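Local coordinates for protein glutathione S-transferase domain (Xanthobacter autotrophicus, PDB 4HZ2) that binds glutathione and probably acts as a transferase that conjugates it to other molecules, as in the glutathione S-transferase family, at residues 36-46 against 88-99; 180-188 against 206-216. One frame throughout, in Å; residues are numbered along the deposited sequence. Where two conformers were deposited one is given.

Contact 1 (36-46 against 88-99); sequences KAAQILSLTGH and SNAILLHFAEGT. With GSH (glutathione), chain F.
In the thioredoxin-like glutathione-binding domain, helices 32-43 and 88-96 pack side by side, and Lys36 on the first reaches the N-terminal turn of the second. Its extended chain lies along Leu92 and ends with NZ 3.0 Å from Asn89 OD1 and 3.2 Å from Ser88 OG, both hydrogen bonds; NZ also bonds to Asn33 OD1, of the glutathione site, while Glu119 supplies the salt bridge to this buried ammonium and holds Asn89 ND2. Ser88 grips one carboxylate of glutathione with two bonds: its N, at the start of the helix, lies 2.8 Å from O11 in a nearly straight bond (169°), and OG donates to O12. Lys36, in the second shell, is likely to help fix OG, and its charge would probably favour the anion.

The axes of segments 36-43 and 88-96 run 6° from parallel, 9.0 Å apart, as expected of two helices on one face of the thioredoxin fold's sheet, where Val77 of strand 76-78 touches Ala37, Ile91 and Phe95. Ala37, whose CB meets Ile91 CG2, is small enough for the helices to come close there. Branched Ile40 sets CB on Leu92 CD2, and CG1, anti to the backbone N (chi1 -164°), carries CD1 to Ala96 CB. Leu41 CD2 sits over the centre of the Phe95 ring, 3.4 Å from its centroid, a CH-pi contact, while the edge of Phe95 points at the face of His46.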
loop_
_atom_site.group_PDB
_atom_site.type_symbol
_atom_site.label_atom_id
_atom_site.label_comp_id
_atom_site.label_asym_id
_atom_site.label_seq_id
_atom_site.Cartn_x
_atom_site.Cartn_y
_atom_site.Cartn_z
ATOM N N LYS B 36 -1.150 -5.330 13.897
ATOM C CA LYS B 36 -1.248 -6.338 12.822
ATOM C C LYS B 36 -0.175 -7.404 13.025
ATOM O O LYS B 36 -0.442 -8.606 12.894
ATOM C CB LYS B 36 -1.041 -5.743 11.425
ATOM C CG LYS B 36 -2.141 -4.754 10.995
ATOM C CD LYS B 36 -1.694 -3.971 9.772
ATOM C CE LYS B 36 -2.646 -2.876 9.334
ATOM N NZ LYS B 36 -2.076 -2.132 8.169
ATOM N N ALA B 37 1.042 -6.935 13.302
ATOM C CA ALA B 37 2.177 -7.846 13.425
ATOM C C ALA B 37 1.993 -8.741 14.654
ATOM O O ALA B 37 2.129 -9.972 14.554
ATOM C CB ALA B 37 3.521 -7.101 13.505
ATOM N N ALA B 38 1.705 -8.148 15.815
ATOM C CA ALA B 38 1.511 -8.954 17.021
ATOM C C ALA B 38 0.355 -9.945 16.834
ATOM O O ALA B 38 0.441 -11.126 17.250
ATOM C CB ALA B 38 1.283 -8.078 18.248
ATOM N N GLN B 39 -0.736 -9.473 16.236
ATOM C CA GLN B 39 -1.905 -10.310 16.107
ATOM C C GLN B 39 -1.666 -11.515 15.205
ATOM O O GLN B 39 -2.091 -12.634 15.540
ATOM C CB GLN B 39 -3.074 -9.474 15.553
ATOM C CG GLN B 39 -4.395 -10.221 15.453
ATOM C CD GLN B 39 -4.945 -10.602 16.829
ATOM O OE1 GLN B 39 -5.655 -9.812 17.504
ATOM N NE2 GLN B 39 -4.627 -11.809 17.256
ATOM N N ILE B 40 -1.005 -11.326 14.053
ATOM C CA ILE B 40 -0.766 -12.494 13.193
ATOM C C ILE B 40 0.273 -13.445 13.811
ATOM O O ILE B 40 0.171 -14.658 13.648
ATOM C CB ILE B 40 -0.351 -12.097 11.755
ATOM C CG1 ILE B 40 -0.498 -13.273 10.806
ATOM C CG2 ILE B 40 1.041 -11.476 11.728
ATOM C CD1 ILE B 40 -1.930 -13.758 10.661
ATOM N N LEU B 41 1.266 -12.909 14.514
ATOM C CA LEU B 41 2.219 -13.793 15.226
ATOM C C LEU B 41 1.523 -14.657 16.283
ATOM O O LEU B 41 1.772 -15.870 16.409
ATOM C CB LEU B 41 3.362 -12.989 15.851
ATOM C CG LEU B 41 4.317 -12.385 14.832
ATOM C CD1 LEU B 41 5.427 -11.603 15.513
ATOM C CD2 LEU B 41 4.915 -13.484 13.969
ATOM N N SER B 42 0.625 -14.043 17.038
ATOM C CA SER B 42 -0.083 -14.791 18.063
ATOM C C SER B 42 -1.031 -15.818 17.426
ATOM O O SER B 42 -1.100 -16.961 17.898
ATOM C CB SER B 42 -0.802 -13.861 19.060
ATOM O OG SER B 42 -1.947 -13.237 18.501
ATOM N N LEU B 43 -1.730 -15.433 16.350
ATOM C CA LEU B 43 -2.663 -16.343 15.660
ATOM C C LEU B 43 -1.947 -17.561 15.068
ATOM O O LEU B 43 -2.518 -18.653 14.955
ATOM C CB LEU B 43 -3.435 -15.609 14.545
ATOM C CG LEU B 43 -4.504 -14.652 15.069
ATOM C CD1 LEU B 43 -4.983 -13.734 13.950
ATOM C CD2 LEU B 43 -5.664 -15.462 15.655
ATOM N N THR B 44 -0.688 -17.379 14.685
ATOM C CA THR B 44 0.029 -18.461 14.014
ATOM C C THR B 44 1.022 -19.150 14.961
ATOM O O THR B 44 1.855 -19.949 14.531
ATOM C CB THR B 44 0.744 -17.968 12.740
ATOM O OG1 THR B 44 1.668 -16.923 13.084
ATOM C CG2 THR B 44 -0.283 -17.468 11.718
ATOM N N GLY B 45 0.919 -18.853 16.259
ATOM C CA GLY B 45 1.618 -19.666 17.261
ATOM C C GLY B 45 3.048 -19.254 17.535
ATOM O O GLY B 45 3.814 -20.029 18.099
ATOM N N HIS B 46 3.419 -18.040 17.142
ATOM C CA HIS B 46 4.788 -17.580 17.361
ATOM C C HIS B 46 4.928 -16.803 18.661
ATOM O O HIS B 46 4.187 -15.844 18.890
ATOM C CB HIS B 46 5.260 -16.696 16.198
ATOM C CG HIS B 46 5.433 -17.439 14.913
ATOM N ND1 HIS B 46 4.458 -17.472 13.942
ATOM C CD2 HIS B 46 6.458 -18.197 14.450
ATOM C CE1 HIS B 46 4.877 -18.204 12.926
ATOM N NE2 HIS B 46 6.085 -18.663 13.211
ATOM N N SER B 88 3.810 -3.594 7.729
ATOM C CA SER B 88 2.834 -4.409 8.442
ATOM C C SER B 88 2.061 -5.364 7.541
ATOM O O SER B 88 1.766 -6.477 7.956
ATOM C CB SER B 88 1.882 -3.541 9.285
ATOM O OG SER B 88 1.098 -2.711 8.454
ATOM N N ASN B 89 1.668 -4.925 6.341
ATOM C CA ASN B 89 0.879 -5.813 5.503
ATOM C C ASN B 89 1.742 -6.927 4.871
ATOM O O ASN B 89 1.241 -8.042 4.574
ATOM C CB ASN B 89 0.100 -5.034 4.448
ATOM C CG ASN B 89 -1.086 -4.238 5.040
ATOM O OD1 ASN B 89 -1.361 -4.284 6.235
ATOM N ND2 ASN B 89 -1.795 -3.529 4.178
ATOM N N ALA B 90 3.031 -6.639 4.663
ATOM C CA ALA B 90 4.000 -7.686 4.239
ATOM C C ALA B 90 4.226 -8.666 5.375
ATOM O O ALA B 90 4.364 -9.864 5.137
ATOM C CB ALA B 90 5.335 -7.061 3.803
ATOM N N ILE B 91 4.236 -8.176 6.612
ATOM C CA ILE B 91 4.361 -9.079 7.786
ATOM C C ILE B 91 3.120 -9.990 7.890
ATOM O O ILE B 91 3.210 -11.190 8.168
ATOM C CB ILE B 91 4.579 -8.268 9.071
ATOM C CG1 ILE B 91 5.972 -7.627 9.024
ATOM C CG2 ILE B 91 4.430 -9.139 10.332
ATOM C CD1 ILE B 91 6.164 -6.455 9.970
ATOM N N LEU B 92 1.933 -9.437 7.619
ATOM C CA LEU B 92 0.741 -10.275 7.600
ATOM C C LEU B 92 0.864 -11.364 6.543
ATOM O O LEU B 92 0.562 -12.519 6.810
ATOM C CB LEU B 92 -0.515 -9.453 7.270
ATOM C CG LEU B 92 -1.125 -8.523 8.353
ATOM C CD1 LEU B 92 -2.242 -7.603 7.812
ATOM C CD2 LEU B 92 -1.561 -9.323 9.612
ATOM N N LEU B 93 1.290 -10.995 5.341
ATOM C CA LEU B 93 1.466 -11.967 4.261
ATOM C C LEU B 93 2.528 -13.000 4.586
ATOM O O LEU B 93 2.416 -14.142 4.180
ATOM C CB LEU B 93 1.811 -11.254 2.942
ATOM C CG LEU B 93 0.649 -10.518 2.262
ATOM C CD1 LEU B 93 1.214 -9.498 1.268
ATOM C CD2 LEU B 93 -0.230 -11.551 1.555
ATOM N N HIS B 94 3.552 -12.602 5.322
ATOM C CA HIS B 94 4.675 -13.517 5.521
ATOM C C HIS B 94 4.288 -14.652 6.470
ATOM O O HIS B 94 4.562 -15.856 6.210
ATOM C CB HIS B 94 5.863 -12.742 6.124
ATOM C CG HIS B 94 7.048 -13.605 6.399
ATOM N ND1 HIS B 94 7.979 -13.906 5.428
ATOM C CD2 HIS B 94 7.438 -14.264 7.524
ATOM C CE1 HIS B 94 8.915 -14.690 5.951
ATOM N NE2 HIS B 94 8.601 -14.940 7.213
ATOM N N PHE B 95 3.705 -14.265 7.607
ATOM C CA PHE B 95 3.299 -15.245 8.624
ATOM C C PHE B 95 1.989 -15.979 8.364
ATOM O O PHE B 95 1.774 -17.056 8.908
ATOM C CB PHE B 95 3.309 -14.611 10.010
ATOM C CG PHE B 95 4.692 -14.235 10.451
ATOM C CD1 PHE B 95 5.125 -12.918 10.332
ATOM C CD2 PHE B 95 5.591 -15.215 10.896
ATOM C CE1 PHE B 95 6.405 -12.554 10.685
ATOM C CE2 PHE B 95 6.892 -14.856 11.259
ATOM C CZ PHE B 95 7.288 -13.509 11.176
ATOM N N ALA B 96 1.103 -15.411 7.537
ATOM C CA ALA B 96 -0.150 -16.087 7.267
ATOM C C ALA B 96 -0.016 -17.146 6.184
ATOM O O ALA B 96 -0.890 -18.004 6.031
ATOM C CB ALA B 96 -1.206 -15.082 6.909
ATOM N N GLU B 97 1.115 -17.128 5.475
ATOM C CA GLU B 97 1.353 -18.055 4.380
ATOM C C GLU B 97 1.219 -19.494 4.872
ATOM O O GLU B 97 1.827 -19.869 5.888
ATOM C CB GLU B 97 2.749 -17.790 3.798
ATOM C CG GLU B 97 3.074 -18.494 2.502
ATOM C CD GLU B 97 2.218 -18.018 1.338
ATOM O OE1 GLU B 97 1.417 -18.842 0.861
ATOM O OE2 GLU B 97 2.357 -16.834 0.888
ATOM N N GLY B 98 0.417 -20.297 4.166
ATOM C CA GLY B 98 0.187 -21.720 4.518
ATOM C C GLY B 98 -0.768 -21.948 5.689
ATOM O O GLY B 98 -0.880 -23.065 6.207
ATOM N N THR B 99 -1.446 -20.881 6.120
ATOM C CA THR B 99 -2.483 -20.969 7.159
ATOM C C THR B 99 -3.844 -20.579 6.550
ATOM O O THR B 99 -3.900 -20.006 5.469
ATOM C CB THR B 99 -2.201 -20.027 8.359
ATOM O OG1 THR B 99 -2.587 -18.666 8.042
ATOM C CG2 THR B 99 -0.734 -20.080 8.751
HETATM N N1 GSH F . 3.477 1.221 5.399
HETATM C CA1 GSH F . 3.904 1.095 6.837
HETATM C C1 GSH F . 3.328 -0.151 7.472
HETATM O O11 GSH F . 4.059 -0.834 8.242
HETATM O O12 GSH F . 2.117 -0.461 7.224
HETATM C CB1 GSH F . 3.489 2.309 7.662
HETATM C CG1 GSH F . 3.963 2.108 9.087
HETATM C CD1 GSH F . 3.970 3.399 9.874
HETATM O OE1 GSH F . 3.447 4.416 9.412
HETATM N N2 GSH F . 4.556 3.335 11.085
HETATM C CA2 GSH F . 4.582 4.491 11.981
HETATM C C2 GSH F . 5.995 4.958 12.210
HETATM O O2 GSH F . 6.916 4.132 12.376
HETATM C CB2 GSH F . 3.757 4.175 13.261
HETATM S SG2 GSH F . 2.050 3.520 12.987
HETATM N N3 GSH F . 6.217 6.278 12.220
HETATM C CA3 GSH F . 7.390 6.876 11.585
HETATM C C3 GSH F . 8.377 7.520 12.536
HETATM O O31 GSH F . 9.473 7.921 12.076
HETATM O O32 GSH F . 8.066 7.632 13.742
#

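Contact 2 (180-188 against 206-216); sequences DLALFAYTH and WVDRVAALPGI
Asp180 meets Trp206 first: indole NE1 donates to OD1 at 2.9 Å, from the anti side of the carboxylate and close to the ring plane. Leu181 starts away from the other segment, but its long branched side chain swings back, and CD2 makes an apolar contact with Ile216 CD1. The indole's far edge wedges against the helix backbone, with CH2 3.4 Å from Phe184 N and close to Leu183 CB. Phe184 is a knob among Trp206, Val207, Val210 and Ala211; with CG anti to the backbone N (chi1 -179°), its ring reaches across the interface, Val210 CG1 over one face and His188 CB over the other, Val207 O at the edge. Thr187 turns CG2 onto Trp206 CZ3 and Val207 CG2. CB of His188 also touches Val207 CG1, and the imidazole ND1 donates to Phe184 O. Replacing Trp206 with an alanine would probably leave Asp180 OD1 without its indole donor and open a gap beside Leu183, Phe184 and Thr187. The axes of 180-187 and 206-211 cross at -110°, 10.7 Å apart, within the all-helical C-terminal domain: helix 144-165 packs on Trp206 through Met161 and Leu165, helix 107-137 lies against Leu183, and helix 32-43 of the thioredoxin-like domain touches Leu181.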
loop_
_atom_site.group_PDB
_atom_site.type_symbol
_atom_site.label_atom_id
_atom_site.label_comp_id
_atom_site.label_asym_id
_atom_site.label_seq_id
_atom_site.Cartn_x
_atom_site.Cartn_y
_atom_site.Cartn_z
ATOM N N ASP B 180 -9.319 -9.028 6.456
ATOM C CA ASP B 180 -10.104 -8.543 7.595
ATOM C C ASP B 180 -9.189 -7.991 8.686
ATOM O O ASP B 180 -9.467 -6.951 9.275
ATOM C CB ASP B 180 -11.046 -9.607 8.161
ATOM C CG ASP B 180 -11.924 -10.215 7.097
ATOM O OD1 ASP B 180 -12.959 -9.598 6.694
ATOM O OD2 ASP B 180 -11.560 -11.284 6.577
ATOM N N LEU B 181 -8.102 -8.706 9.000
ATOM C CA LEU B 181 -7.177 -8.222 10.028
ATOM C C LEU B 181 -6.605 -6.836 9.668
ATOM O O LEU B 181 -6.583 -5.941 10.520
ATOM C CB LEU B 181 -6.022 -9.217 10.260
ATOM C CG LEU B 181 -6.370 -10.627 10.756
ATOM C CD1 LEU B 181 -5.113 -11.467 11.038
ATOM C CD2 LEU B 181 -7.248 -10.540 12.008
ATOM N N ALA B 182 -6.165 -6.670 8.413
ATOM C CA ALA B 182 -5.530 -5.432 8.002
ATOM C C ALA B 182 -6.465 -4.232 8.172
ATOM O O ALA B 182 -6.025 -3.170 8.602
ATOM C CB ALA B 182 -5.004 -5.488 6.568
ATOM N N LEU B 183 -7.745 -4.400 7.826
ATOM C CA LEU B 183 -8.701 -3.281 7.925
ATOM C C LEU B 183 -9.305 -3.162 9.328
ATOM O O LEU B 183 -9.780 -2.080 9.719
ATOM C CB LEU B 183 -9.773 -3.362 6.828
ATOM C CG LEU B 183 -9.193 -2.883 5.473
ATOM C CD1 LEU B 183 -9.832 -3.562 4.274
ATOM C CD2 LEU B 183 -9.214 -1.364 5.330
ATOM N N PHE B 184 -9.260 -4.250 10.099
ATOM C CA PHE B 184 -9.757 -4.213 11.469
ATOM C C PHE B 184 -8.827 -3.379 12.357
ATOM O O PHE B 184 -9.281 -2.680 13.275
ATOM C CB PHE B 184 -9.913 -5.625 12.009
ATOM C CG PHE B 184 -10.437 -5.706 13.417
ATOM C CD1 PHE B 184 -11.805 -5.830 13.652
ATOM C CD2 PHE B 184 -9.555 -5.694 14.524
ATOM C CE1 PHE B 184 -12.286 -5.966 14.941
ATOM C CE2 PHE B 184 -10.044 -5.826 15.812
ATOM C CZ PHE B 184 -11.413 -5.945 16.019
ATOM N N ALA B 185 -7.522 -3.444 12.063
ATOM C CA ALA B 185 -6.485 -2.840 12.903
ATOM C C ALA B 185 -6.866 -1.432 13.362
ATOM O O ALA B 185 -6.848 -1.142 14.553
ATOM C CB ALA B 185 -5.146 -2.834 12.151
ATOM N N TYR B 186 -7.175 -0.542 12.418
ATOM C CA TYR B 186 -7.616 0.805 12.791
ATOM C C TYR B 186 -9.125 0.981 12.834
ATOM O O TYR B 186 -9.624 1.812 13.595
ATOM C CB TYR B 186 -6.984 1.860 11.870
ATOM C CG TYR B 186 -5.503 1.998 12.136
ATOM C CD1 TYR B 186 -5.032 2.728 13.228
ATOM C CD2 TYR B 186 -4.582 1.385 11.305
ATOM C CE1 TYR B 186 -3.672 2.880 13.465
ATOM C CE2 TYR B 186 -3.225 1.516 11.540
ATOM C CZ TYR B 186 -2.784 2.256 12.626
ATOM O OH TYR B 186 -1.430 2.381 12.860
ATOM N N THR B 187 -9.859 0.212 12.027
ATOM C CA THR B 187 -11.315 0.434 11.962
ATOM C C THR B 187 -11.949 0.154 13.312
ATOM O O THR B 187 -12.918 0.844 13.700
ATOM C CB THR B 187 -12.001 -0.382 10.843
ATOM O OG1 THR B 187 -11.352 -0.105 9.594
ATOM C CG2 THR B 187 -13.476 0.018 10.698
ATOM N N HIS B 188 -11.446 -0.839 14.046
ATOM C CA HIS B 188 -12.077 -1.157 15.351
ATOM C C HIS B 188 -11.944 -0.019 16.355
ATOM O O HIS B 188 -12.709 0.059 17.311
ATOM C CB HIS B 188 -11.647 -2.518 15.941
ATOM C CG HIS B 188 -10.356 -2.516 16.712
ATOM N ND1 HIS B 188 -9.115 -2.467 16.096
ATOM C CD2 HIS B 188 -10.113 -2.663 18.043
ATOM C CE1 HIS B 188 -8.165 -2.566 17.022
ATOM N NE2 HIS B 188 -8.743 -2.674 18.212
ATOM N N TRP B 206 -19.389 -6.075 11.127
ATOM C CA TRP B 206 -18.184 -6.808 10.747
ATOM C C TRP B 206 -17.130 -6.638 11.848
ATOM O O TRP B 206 -16.479 -7.624 12.249
ATOM C CB TRP B 206 -17.676 -6.303 9.386
ATOM C CG TRP B 206 -16.284 -6.645 9.063
ATOM C CD1 TRP B 206 -15.832 -7.803 8.494
ATOM C CD2 TRP B 206 -15.152 -5.786 9.220
ATOM N NE1 TRP B 206 -14.445 -7.731 8.324
ATOM C CE2 TRP B 206 -14.010 -6.499 8.757
ATOM C CE3 TRP B 206 -14.985 -4.490 9.727
ATOM C CZ2 TRP B 206 -12.709 -5.942 8.781
ATOM C CZ3 TRP B 206 -13.689 -3.927 9.753
ATOM C CH2 TRP B 206 -12.567 -4.654 9.280
ATOM N N VAL B 207 -16.979 -5.418 12.374
ATOM C CA VAL B 207 -16.067 -5.211 13.495
ATOM C C VAL B 207 -16.405 -6.187 14.640
ATOM O O VAL B 207 -15.515 -6.872 15.168
ATOM C CB VAL B 207 -16.052 -3.754 14.014
ATOM C CG1 VAL B 207 -15.358 -3.681 15.386
ATOM C CG2 VAL B 207 -15.406 -2.816 12.987
ATOM N N ASP B 208 -17.689 -6.321 14.974
ATOM C CA ASP B 208 -18.078 -7.227 16.064
ATOM C C ASP B 208 -17.775 -8.692 15.740
ATOM O O ASP B 208 -17.361 -9.467 16.618
ATOM C CB ASP B 208 -19.549 -7.052 16.442
ATOM C CG ASP B 208 -19.840 -5.676 17.045
ATOM O OD1 ASP B 208 -18.913 -5.041 17.589
ATOM O OD2 ASP B 208 -21.006 -5.220 16.973
ATOM N N ARG B 209 -18.003 -9.078 14.487
ATOM C CA ARG B 209 -17.767 -10.444 13.998
ATOM C C ARG B 209 -16.290 -10.778 14.096
ATOM O O ARG B 209 -15.901 -11.861 14.561
ATOM C CB ARG B 209 -18.246 -10.498 12.526
ATOM C CG ARG B 209 -18.265 -11.810 11.795
ATOM C CD ARG B 209 -18.837 -11.553 10.399
ATOM N NE ARG B 209 -20.197 -11.021 10.475
ATOM C CZ ARG B 209 -20.647 -9.926 9.863
ATOM N NH1 ARG B 209 -19.880 -9.204 9.048
ATOM N NH2 ARG B 209 -21.912 -9.563 10.048
ATOM N N VAL B 210 -15.447 -9.842 13.670
ATOM C CA VAL B 210 -14.005 -10.088 13.731
ATOM C C VAL B 210 -13.567 -10.143 15.194
ATOM O O VAL B 210 -12.805 -11.045 15.589
ATOM C CB VAL B 210 -13.185 -9.029 12.947
ATOM C CG1 VAL B 210 -11.696 -9.208 13.226
ATOM C CG2 VAL B 210 -13.477 -9.133 11.453
ATOM N N ALA B 211 -14.080 -9.241 16.018
ATOM C CA ALA B 211 -13.677 -9.194 17.436
ATOM C C ALA B 211 -14.044 -10.481 18.178
ATOM O O ALA B 211 -13.410 -10.835 19.179
ATOM C CB ALA B 211 -14.290 -7.981 18.140
ATOM N N ALA B 212 -15.082 -11.172 17.704
ATOM C CA ALA B 212 -15.543 -12.393 18.360
ATOM C C ALA B 212 -14.746 -13.633 17.944
ATOM O O ALA B 212 -14.901 -14.709 18.549
ATOM C CB ALA B 212 -17.025 -12.608 18.099
ATOM N N LEU B 213 -13.893 -13.508 16.926
ATOM C CA LEU B 213 -13.090 -14.666 16.488
ATOM C C LEU B 213 -12.119 -15.110 17.582
ATOM O O LEU B 213 -11.544 -14.269 18.271
ATOM C CB LEU B 213 -12.313 -14.340 15.207
ATOM C CG LEU B 213 -13.168 -14.163 13.946
ATOM C CD1 LEU B 213 -12.290 -13.626 12.822
ATOM C CD2 LEU B 213 -13.777 -15.497 13.543
ATOM N N PRO B 214 -11.907 -16.435 17.723
ATOM C CA PRO B 214 -10.930 -16.903 18.698
ATOM C C PRO B 214 -9.538 -16.308 18.460
ATOM O O PRO B 214 -9.067 -16.235 17.320
ATOM C CB PRO B 214 -10.904 -18.432 18.477
ATOM C CG PRO B 214 -12.201 -18.756 17.827
ATOM C CD PRO B 214 -12.566 -17.541 17.015
ATOM N N GLY B 215 -8.899 -15.838 19.525
ATOM C CA GLY B 215 -7.533 -15.327 19.408
ATOM C C GLY B 215 -7.380 -13.855 19.062
ATOM O O GLY B 215 -6.260 -13.339 19.108
ATOM N N ILE B 216 -8.482 -13.166 18.732
ATOM C CA ILE B 216 -8.416 -11.750 18.391
ATOM C C ILE B 216 -8.511 -10.894 19.655
ATOM O O ILE B 216 -9.402 -11.098 20.497
ATOM C CB ILE B 216 -9.550 -11.340 17.396
ATOM C CG1 ILE B 216 -9.440 -12.152 16.105
ATOM C CG2 ILE B 216 -9.517 -9.852 17.106
ATOM C CD1 ILE B 216 -8.194 -11.895 15.295
#

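Both segments of contact 1 precede those of contact 2 along the chain, the first pair in the thioredoxin-like N-terminal domain, the second in the helical C-terminal domain, with centres 14 Å apart. The two contacts touch directly: Gln39 NE2 probably donates to Gly215 O at 2.9 Å, and Leu43 packs on Leu181. Helices 32-43 and 88-96 both lie against helix 178-187, the second through Leu93 and Ala96 on Ile178, and with the turn at Gly215 and Ile216 they form part of the domain interface. Glutathione meets residues of both domains, Ser88 in contact 1 and Tyr186 on the helix of contact 2. Contact 1 also borders the second subunit, whereas contact 2 lies within its own chain.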